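Local structure of glycoside Hydrolase (Bacteroides plebeius, 5T3B) at residues V433-F438 against D467-V472; F422-L427 against Y473-Y478. The protein is a family 50 glycoside hydrolase of a human gut bacterium and probably hydrolyses glycosidic bonds of a polysaccharide. All coordinates share one frame; numbering follows the deposited sequence.

Contact 1: residues V433-F438 against D467-V472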
ATOM      1  N   VAL A 433       5.667   4.667   6.701  1.00  7.57           N
ATOM      2  CA  VAL A 433       4.748   5.648   7.226  1.00  8.02           C
ATOM      3  C   VAL A 433       3.322   5.095   7.472  1.00  8.54           C
ATOM      4  O   VAL A 433       2.482   5.847   7.925  1.00  8.95           O
ATOM      5  CB  VAL A 433       4.644   6.883   6.309  1.00  8.29           C
ATOM      6  CG1 VAL A 433       5.929   7.671   6.370  1.00 10.58           C
ATOM      7  CG2 VAL A 433       4.260   6.560   4.890  1.00 10.54           C
ATOM      8  N   GLY A 434       3.130   3.771   7.261  1.00  7.91           N
ATOM      9  CA  GLY A 434       1.948   3.083   7.626  1.00  8.12           C
ATOM     10  C   GLY A 434       1.508   2.102   6.555  1.00  8.11           C
ATOM     11  O   GLY A 434       2.297   1.625   5.720  1.00  8.98           O
ATOM     12  N   TRP A 435       0.241   1.726   6.680  1.00  7.60           N
ATOM     13  CA  TRP A 435      -0.253   0.564   5.930  1.00  7.16           C
ATOM     14  C   TRP A 435      -1.729   0.686   5.631  1.00  7.07           C
ATOM     15  O   TRP A 435      -2.458   1.512   6.211  1.00  7.57           O
ATOM     16  CB  TRP A 435       0.008  -0.746   6.708  1.00  7.03           C
ATOM     17  CG  TRP A 435      -0.682  -0.790   8.047  1.00  7.51           C
ATOM     18  CD1 TRP A 435      -2.028  -0.964   8.277  1.00  7.63           C
ATOM     19  CD2 TRP A 435      -0.075  -0.629   9.337  1.00  7.28           C
ATOM     20  NE1 TRP A 435      -2.271  -0.895   9.619  1.00  7.98           N
ATOM     21  CE2 TRP A 435      -1.104  -0.735  10.312  1.00  7.41           C
ATOM     22  CE3 TRP A 435       1.244  -0.505   9.776  1.00  8.06           C
ATOM     23  CZ2 TRP A 435      -0.853  -0.641  11.677  1.00  8.54           C
ATOM     24  CZ3 TRP A 435       1.484  -0.430  11.126  1.00  8.93           C
ATOM     25  CH2 TRP A 435       0.447  -0.508  12.066  1.00  8.82           C
ATOM     26  N   VAL A 436      -2.132  -0.223   4.742  1.00  6.78           N
ATOM     27  CA  VAL A 436      -3.503  -0.370   4.313  1.00  6.87           C
ATOM     28  C   VAL A 436      -3.851  -1.819   4.301  1.00  6.90           C
ATOM     29  O   VAL A 436      -3.198  -2.613   3.610  1.00  7.61           O
ATOM     30  CB  VAL A 436      -3.728   0.254   2.906  1.00  6.85           C
ATOM     31  CG1 VAL A 436      -5.183   0.141   2.480  1.00  7.96           C
ATOM     32  CG2 VAL A 436      -3.216   1.661   2.838  1.00  8.09           C
ATOM     33  N   PHE A 437      -4.891  -2.171   5.054  1.00  6.69           N
ATOM     34  CA  PHE A 437      -5.396  -3.539   5.057  1.00  6.90           C
ATOM     35  C   PHE A 437      -6.239  -3.765   3.808  1.00  6.76           C
ATOM     36  O   PHE A 437      -7.079  -2.953   3.447  1.00  7.73           O
ATOM     37  CB  PHE A 437      -6.240  -3.776   6.290  1.00  7.81           C
ATOM     38  CG  PHE A 437      -6.712  -5.228   6.435  1.00  8.11           C
ATOM     39  CD1 PHE A 437      -7.968  -5.615   5.984  1.00  8.46           C
ATOM     40  CD2 PHE A 437      -5.898  -6.188   7.006  1.00  7.77           C
ATOM     41  CE1 PHE A 437      -8.399  -6.918   6.118  1.00 10.73           C
ATOM     42  CE2 PHE A 437      -6.313  -7.502   7.158  1.00  9.18           C
ATOM     43  CZ  PHE A 437      -7.543  -7.859   6.667  1.00  9.55           C
ATOM     44  N   PHE A 438      -5.954  -4.870   3.092  1.00  7.56           N
ATOM     45  CA  PHE A 438      -6.686  -5.241   1.919  1.00  7.11           C
ATOM     46  C   PHE A 438      -7.601  -6.377   2.301  1.00  7.60           C
ATOM     47  O   PHE A 438      -7.116  -7.479   2.557  1.00  8.94           O
ATOM     48  CB  PHE A 438      -5.720  -5.648   0.797  1.00  7.60           C
ATOM     49  CG  PHE A 438      -6.369  -5.995  -0.503  1.00  7.13           C
ATOM     50  CD1 PHE A 438      -6.581  -5.029  -1.462  1.00  8.80           C
ATOM     51  CD2 PHE A 438      -6.843  -7.262  -0.774  1.00  9.00           C
ATOM     52  CE1 PHE A 438      -7.227  -5.288  -2.651  1.00  9.29           C
ATOM     53  CE2 PHE A 438      -7.445  -7.548  -1.975  1.00 10.49           C
ATOM     54  CZ  PHE A 438      -7.637  -6.575  -2.904  1.00 10.20           C
ATOM     55  N   ASP A 467      -6.325  -2.865  18.900  1.00  9.01           N
ATOM     56  CA  ASP A 467      -5.299  -2.811  19.909  1.00  9.68           C
ATOM     57  C   ASP A 467      -3.976  -2.260  19.332  1.00  9.57           C
ATOM     58  O   ASP A 467      -3.279  -1.472  19.970  1.00 10.43           O
ATOM     59  CB  ASP A 467      -5.082  -4.187  20.547  1.00 10.41           C
ATOM     60  CG  ASP A 467      -6.258  -4.604  21.415  1.00 12.30           C
ATOM     61  OD1 ASP A 467      -7.005  -3.729  21.958  1.00 13.76           O
ATOM     62  OD2 ASP A 467      -6.352  -5.842  21.571  1.00 13.47           O
ATOM     63  N   ILE A 468      -3.655  -2.664  18.088  1.00  8.98           N
ATOM     64  CA  ILE A 468      -2.511  -2.057  17.398  1.00  8.81           C
ATOM     65  C   ILE A 468      -2.771  -0.599  16.999  1.00  7.71           C
ATOM     66  O   ILE A 468      -2.001   0.313  17.295  1.00  8.91           O
ATOM     67  CB  ILE A 468      -2.092  -2.879  16.157  1.00  8.97           C
ATOM     68  CG1 ILE A 468      -1.590  -4.254  16.554  1.00 10.13           C
ATOM     69  CG2 ILE A 468      -1.144  -2.094  15.236  1.00  9.12           C
ATOM     70  CD1 ILE A 468      -0.173  -4.227  17.065  1.00 11.56           C
ATOM     71  N   ASN A 469      -3.863  -0.418  16.281  1.00  8.10           N
ATOM     72  CA  ASN A 469      -4.098   0.851  15.599  1.00  8.04           C
ATOM     73  C   ASN A 469      -4.224   1.998  16.574  1.00  8.19           C
ATOM     74  O   ASN A 469      -3.772   3.112  16.312  1.00  9.31           O
ATOM     75  CB  ASN A 469      -5.351   0.790  14.752  1.00  8.57           C
ATOM     76  CG  ASN A 469      -5.195  -0.112  13.566  1.00  8.30           C
ATOM     77  OD1 ASN A 469      -4.138  -0.580  13.202  1.00  9.04           O
ATOM     78  ND2 ASN A 469      -6.340  -0.323  12.903  1.00  9.70           N
ATOM     79  N   TRP A 470      -4.838   1.722  17.732  1.00  8.76           N
ATOM     80  CA  TRP A 470      -4.964   2.775  18.753  1.00  9.66           C
ATOM     81  C   TRP A 470      -3.612   3.181  19.352  1.00  9.50           C
ATOM     82  O   TRP A 470      -3.479   4.247  19.924  1.00 11.01           O
ATOM     83  CB  TRP A 470      -5.782   2.267  19.924  1.00 10.20           C
ATOM     84  CG  TRP A 470      -7.220   1.987  19.674  1.00  9.70           C
ATOM     85  CD1 TRP A 470      -8.010   2.412  18.640  1.00 10.08           C
ATOM     86  CD2 TRP A 470      -8.075   1.209  20.527  1.00 10.78           C
ATOM     87  NE1 TRP A 470      -9.289   1.976  18.823  1.00 10.53           N
ATOM     88  CE2 TRP A 470      -9.363   1.219  19.961  1.00 10.55           C
ATOM     89  CE3 TRP A 470      -7.850   0.479  21.713  1.00 12.94           C
ATOM     90  CZ2 TRP A 470     -10.440   0.512  20.556  1.00 13.32           C
ATOM     91  CZ3 TRP A 470      -8.897  -0.223  22.267  1.00 14.78           C
ATOM     92  CH2 TRP A 470     -10.152  -0.213  21.705  1.00 14.66           C
ATOM     93  N   ASN A 471      -2.650   2.275  19.274  1.00  9.21           N
ATOM     94  CA  ASN A 471      -1.382   2.357  19.998  1.00  8.86           C
ATOM     95  C   ASN A 471      -0.158   2.627  19.110  1.00  8.56           C
ATOM     96  O   ASN A 471       0.964   2.630  19.619  1.00  9.55           O
ATOM     97  CB  ASN A 471      -1.179   1.089  20.861  1.00  9.98           C
ATOM     98  CG  ASN A 471      -2.123   1.083  22.004  1.00  9.65           C
ATOM     99  OD1 ASN A 471      -3.186   0.395  22.026  1.00 12.49           O
ATOM    100  ND2 ASN A 471      -1.868   1.952  22.904  1.00  8.36           N
ATOM    101  N   VAL A 472      -0.355   2.860  17.805  1.00  8.55           N
ATOM    102  CA  VAL A 472       0.790   2.999  16.949  1.00  9.34           C
ATOM    103  C   VAL A 472       1.786   4.063  17.419  1.00  9.01           C
ATOM    104  O   VAL A 472       3.007   3.893  17.288  1.00  9.96           O
ATOM    105  CB  VAL A 472       0.453   3.195  15.455  1.00  8.63           C
ATOM    106  CG1 VAL A 472      -0.195   1.958  14.883  1.00  8.53           C
ATOM    107  CG2 VAL A 472      -0.426   4.439  15.237  1.00  9.40           C
TER
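Trp435 meets Ile468, Asn469 and Val472 with the benzene end of its indole, an example of how one large ring on a strand can serve several side chains of a neighbouring segment. The apolar part of the contact consists of two methyl groups. CG2 of Ile468 lies 3.9 Å from Trp435 CZ2 and equally near CH2, its side chain crossing the indole at about a right angle. CG1 of Val472 lies 3.8 Å from Trp435 CH2, the two side chains running past each other in opposite senses. Both methyls approach the ring obliquely. With chi1 at 61°, Trp435 CG sits between the backbone N and the carbonyl carbon, and from there the benzene edge, CZ2 and CH2, is carried to Ile468 and Val472.

Strand 432-437 runs parallel to both strand 120-126 and strand 385-394. That placement is consistent with a late strand closing the (beta/alpha)8 barrel expected of family 50 enzymes, with Trp435 on its outer face and helices 412-427 and 459-469 packed around the ring.

The polar part is indirect. OD1 of Asn469 comes to the ring edge, in its plane, 3.6 Å from Trp435 CZ2, with the amide turned 37° from the indole. Tyr419 OH hydrogen-bonds both to this oxygen and to Trp435 NE1, bridging the two buried groups, which is likely to limit rotation of the indole, while Asn469 ND2 is bonded to the carbonyl of Ile159. Further aromatic rings, Tyr122 and Phe390, meet the indole edge-to-face.

Contact 2: residues F422-L427 against Y473-Y478; sequences FTLGLL and YNLIDY
Leu427 reaches across to Leu475 and Ile476 by dividing its two methyls between them, a simple case of a branched side chain serving two partners on a neighbouring helix. The axes of the short segments 422-427 and 473-478 approach no closer than 10.6 Å and are inclined at 57°, so side chains must bridge the interval. CB of Leu427 starts the chain toward the partner helix. Chi1 of -72° sets CG anti to the carbonyl carbon, and the contacts with the other helix are then made by the two methyls beyond it. CD1 lies 3.9 Å from Leu475 CD1 and a little further from Leu475 CB, the two leucines meeting at a slant. CD2 turns instead to Ile476, 3.9 Å from its CG1, with CD1 of the isoleucine next along, and these two side chains cross nearly at right angles.

Helix 412-427 lies in the chain between strands 385-394 and 432-437, which pair in parallel, consistent with a surrounding helix of a (beta/alpha)8 barrel. The contact thus joins it to the C-terminal helix 472-480, both probably part of the helical layer round the barrel.

One turn earlier, Leu424 adds its CD2 methyl at 4.2 Å from Leu475 CD1, which therefore lies against both leucines. An alanine in place of Leu427 would remove both methyls and would probably leave a gap between the helices, with Leu475 and Ile476 each losing a packing partner. The flanks are filled by others: Leu475 also packs on Leu63, and Ile476 on Tyr122 and Arg110. The backbone carbonyl of Leu427 accepts a hydrogen bond from Arg110 NH2.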
ATOM      1  N   PHE A 422       2.300  -8.696  11.670  1.00  8.00           N
ATOM      2  CA  PHE A 422       2.808  -8.008  10.479  1.00  7.62           C
ATOM      3  C   PHE A 422       2.969  -6.520  10.789  1.00  7.71           C
ATOM      4  O   PHE A 422       4.025  -5.919  10.440  1.00  8.80           O
ATOM      5  CB  PHE A 422       1.873  -8.249   9.269  1.00  7.66           C
ATOM      6  CG  PHE A 422       2.554  -8.111   7.947  1.00  8.03           C
ATOM      7  CD1 PHE A 422       3.308  -9.154   7.460  1.00 10.13           C
ATOM      8  CD2 PHE A 422       2.489  -6.954   7.221  1.00  8.86           C
ATOM      9  CE1 PHE A 422       4.018  -9.059   6.282  1.00  9.75           C
ATOM     10  CE2 PHE A 422       3.196  -6.855   6.020  1.00 10.21           C
ATOM     11  CZ  PHE A 422       3.932  -7.892   5.554  1.00 10.52           C
ATOM     12  N   THR A 423       1.986  -5.908  11.427  1.00  7.33           N
ATOM     13  CA  THR A 423       2.055  -4.497  11.709  1.00  7.80           C
ATOM     14  C   THR A 423       3.152  -4.162  12.714  1.00  8.17           C
ATOM     15  O   THR A 423       3.797  -3.122  12.560  1.00  8.97           O
ATOM     16  CB  THR A 423       0.705  -3.952  12.147  1.00  8.33           C
ATOM     17  OG1 THR A 423       0.234  -4.592  13.338  1.00  8.57           O
ATOM     18  CG2 THR A 423      -0.305  -4.030  11.004  1.00  8.80           C
ATOM     19  N   LEU A 424       3.383  -4.998  13.720  1.00  8.33           N
ATOM     20  CA  LEU A 424       4.514  -4.730  14.620  1.00  8.51           C
ATOM     21  C   LEU A 424       5.814  -4.715  13.852  1.00  8.82           C
ATOM     22  O   LEU A 424       6.695  -3.894  14.141  1.00 10.17           O
ATOM     23  CB  LEU A 424       4.539  -5.712  15.778  1.00  9.10           C
ATOM     24  CG  LEU A 424       3.464  -5.556  16.827  1.00 10.21           C
ATOM     25  CD1 LEU A 424       3.339  -6.765  17.714  1.00 11.07           C
ATOM     26  CD2 LEU A 424       3.692  -4.306  17.658  1.00 10.57           C
ATOM     27  N   GLY A 425       5.957  -5.630  12.909  1.00  8.73           N
ATOM     28  CA  GLY A 425       7.122  -5.633  12.076  1.00  8.99           C
ATOM     29  C   GLY A 425       7.324  -4.362  11.298  1.00  9.15           C
ATOM     30  O   GLY A 425       8.434  -3.873  11.144  1.00 10.60           O
ATOM     31  N   LEU A 426       6.209  -3.823  10.769  1.00  8.24           N
ATOM     32  CA  LEU A 426       6.235  -2.561  10.007  1.00  8.50           C
ATOM     33  C   LEU A 426       6.523  -1.379  10.942  1.00  8.86           C
ATOM     34  O   LEU A 426       7.209  -0.436  10.528  1.00  8.62           O
ATOM     35  CB  LEU A 426       4.947  -2.355   9.285  1.00  8.06           C
ATOM     36  CG  LEU A 426       4.589  -3.325   8.218  1.00  8.45           C
ATOM     37  CD1 LEU A 426       3.259  -3.036   7.571  1.00  8.42           C
ATOM     38  CD2 LEU A 426       5.710  -3.450   7.168  1.00  8.74           C
ATOM     39  N   LEU A 427       5.993  -1.391  12.163  1.00  8.41           N
ATOM     40  CA  LEU A 427       6.215  -0.298  13.109  1.00  8.18           C
ATOM     41  C   LEU A 427       7.682  -0.109  13.396  1.00  9.57           C
ATOM     42  O   LEU A 427       8.100   0.992  13.732  1.00 11.10           O
ATOM     43  CB  LEU A 427       5.379  -0.474  14.366  1.00  8.72           C
ATOM     44  CG  LEU A 427       3.894  -0.230  14.210  1.00 10.02           C
ATOM     45  CD1 LEU A 427       3.121  -0.804  15.398  1.00 10.15           C
ATOM     46  CD2 LEU A 427       3.565   1.208  13.963  1.00 10.11           C
ATOM     47  N   TYR A 473       1.269   5.189  17.900  1.00  9.57           N
ATOM     48  CA  TYR A 473       2.162   6.283  18.248  1.00  9.96           C
ATOM     49  C   TYR A 473       3.035   5.932  19.471  1.00 10.16           C
ATOM     50  O   TYR A 473       4.222   6.214  19.512  1.00 11.53           O
ATOM     51  CB  TYR A 473       1.370   7.581  18.458  1.00  9.94           C
ATOM     52  CG  TYR A 473       0.574   7.999  17.246  1.00 10.36           C
ATOM     53  CD1 TYR A 473       1.201   8.502  16.114  1.00  9.02           C
ATOM     54  CD2 TYR A 473      -0.785   7.808  17.166  1.00 10.14           C
ATOM     55  CE1 TYR A 473       0.483   8.907  14.991  1.00  9.06           C
ATOM     56  CE2 TYR A 473      -1.515   8.161  16.060  1.00 10.30           C
ATOM     57  CZ  TYR A 473      -0.886   8.689  14.936  1.00  9.25           C
ATOM     58  OH  TYR A 473      -1.539   9.078  13.807  1.00  9.72           O
ATOM     59  N   ASN A 474       2.413   5.293  20.469  1.00  9.98           N
ATOM     60  CA  ASN A 474       3.200   4.910  21.646  1.00 10.56           C
ATOM     61  C   ASN A 474       4.053   3.640  21.420  1.00 10.45           C
ATOM     62  O   ASN A 474       5.111   3.487  22.020  1.00 12.39           O
ATOM     63  CB  ASN A 474       2.377   4.890  22.893  1.00 11.87           C
ATOM     64  CG  ASN A 474       1.351   3.777  22.939  1.00 11.67           C
ATOM     65  OD1 ASN A 474       1.717   2.585  23.031  1.00 11.76           O
ATOM     66  ND2 ASN A 474       0.099   4.126  22.840  1.00 11.67           N
ATOM     67  N   LEU A 475       3.637   2.794  20.469  1.00 10.16           N
ATOM     68  CA  LEU A 475       4.472   1.700  20.051  1.00 11.03           C
ATOM     69  C   LEU A 475       5.749   2.211  19.353  1.00 10.16           C
ATOM     70  O   LEU A 475       6.835   1.656  19.536  1.00 11.06           O
ATOM     71  CB  LEU A 475       3.705   0.733  19.165  1.00 10.38           C
ATOM     72  CG  LEU A 475       2.849  -0.241  19.963  1.00 10.12           C
ATOM     73  CD1 LEU A 475       1.769  -0.847  19.058  1.00 10.59           C
ATOM     74  CD2 LEU A 475       3.693  -1.324  20.641  1.00 11.35           C
ATOM     75  N   ILE A 476       5.568   3.177  18.482  1.00  9.79           N
ATOM     76  CA  ILE A 476       6.705   3.819  17.831  1.00 10.68           C
ATOM     77  C   ILE A 476       7.665   4.365  18.889  1.00 10.52           C
ATOM     78  O   ILE A 476       8.871   4.254  18.740  1.00 12.60           O
ATOM     79  CB  ILE A 476       6.234   4.832  16.780  1.00 10.22           C
ATOM     80  CG1 ILE A 476       5.728   4.045  15.573  1.00 10.72           C
ATOM     81  CG2 ILE A 476       7.357   5.817  16.422  1.00 11.09           C
ATOM     82  CD1 ILE A 476       4.920   4.902  14.635  1.00 13.06           C
ATOM     83  N   ASP A 477       7.123   5.028  19.887  1.00 11.82           N
ATOM     84  CA  ASP A 477       7.983   5.567  20.961  1.00 12.38           C
ATOM     85  C   ASP A 477       8.775   4.424  21.606  1.00 13.28           C
ATOM     86  O   ASP A 477       9.974   4.566  21.892  1.00 15.81           O
ATOM     87  CB  ASP A 477       7.192   6.299  22.024  1.00 14.62           C
ATOM     88  CG  ASP A 477       6.650   7.613  21.560  1.00 18.33           C
ATOM     89  OD1 ASP A 477       7.181   8.227  20.627  1.00 25.60           O
ATOM     90  OD2 ASP A 477       5.627   8.024  22.154  1.00 25.35           O
ATOM     91  N   TYR A 478       8.103   3.321  21.906  1.00 13.10           N
ATOM     92  CA  TYR A 478       8.751   2.119  22.484  1.00 13.16           C
ATOM     93  C   TYR A 478       9.849   1.562  21.598  1.00 13.51           C
ATOM     94  O   TYR A 478      10.953   1.305  22.048  1.00 14.35           O
ATOM     95  CB  TYR A 478       7.672   1.074  22.787  1.00 13.52           C
ATOM     96  CG  TYR A 478       8.133  -0.332  22.969  1.00 13.83           C
ATOM     97  CD1 TYR A 478       8.606  -0.783  24.169  1.00 15.85           C
ATOM     98  CD2 TYR A 478       8.061  -1.258  21.955  1.00 14.64           C
ATOM     99  CE1 TYR A 478       8.982  -2.105  24.326  1.00 15.68           C
ATOM    100  CE2 TYR A 478       8.397  -2.564  22.092  1.00 15.78           C
ATOM    101  CZ  TYR A 478       8.894  -3.025  23.280  1.00 14.08           C
ATOM    102  OH  TYR A 478       9.235  -4.343  23.415  1.00 17.38           O
TER

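In the fold
Well before either contact, the chain lays down strand 120-126, which later pairs with strand 432-437. The chain then reaches helix 412-427, whose last turns open the loop that contact 2 closes, and passes through a short connection into strand 432-437, where contact 1 begins. After 28 intervening residues segment 467-472 closes contact 1, and helix 472-480 goes on to close contact 2, so contact 1 is nested inside contact 2. The centres lie about 9 Å apart and the contacts touch: Trp435 CH2 packs 3.5 Å from Thr423 CB, and Ile468 also reaches Thr423 and Leu424. Together they tie strand 432-437, probably a barrel strand, to helices 412-427, 459-469 and 472-480.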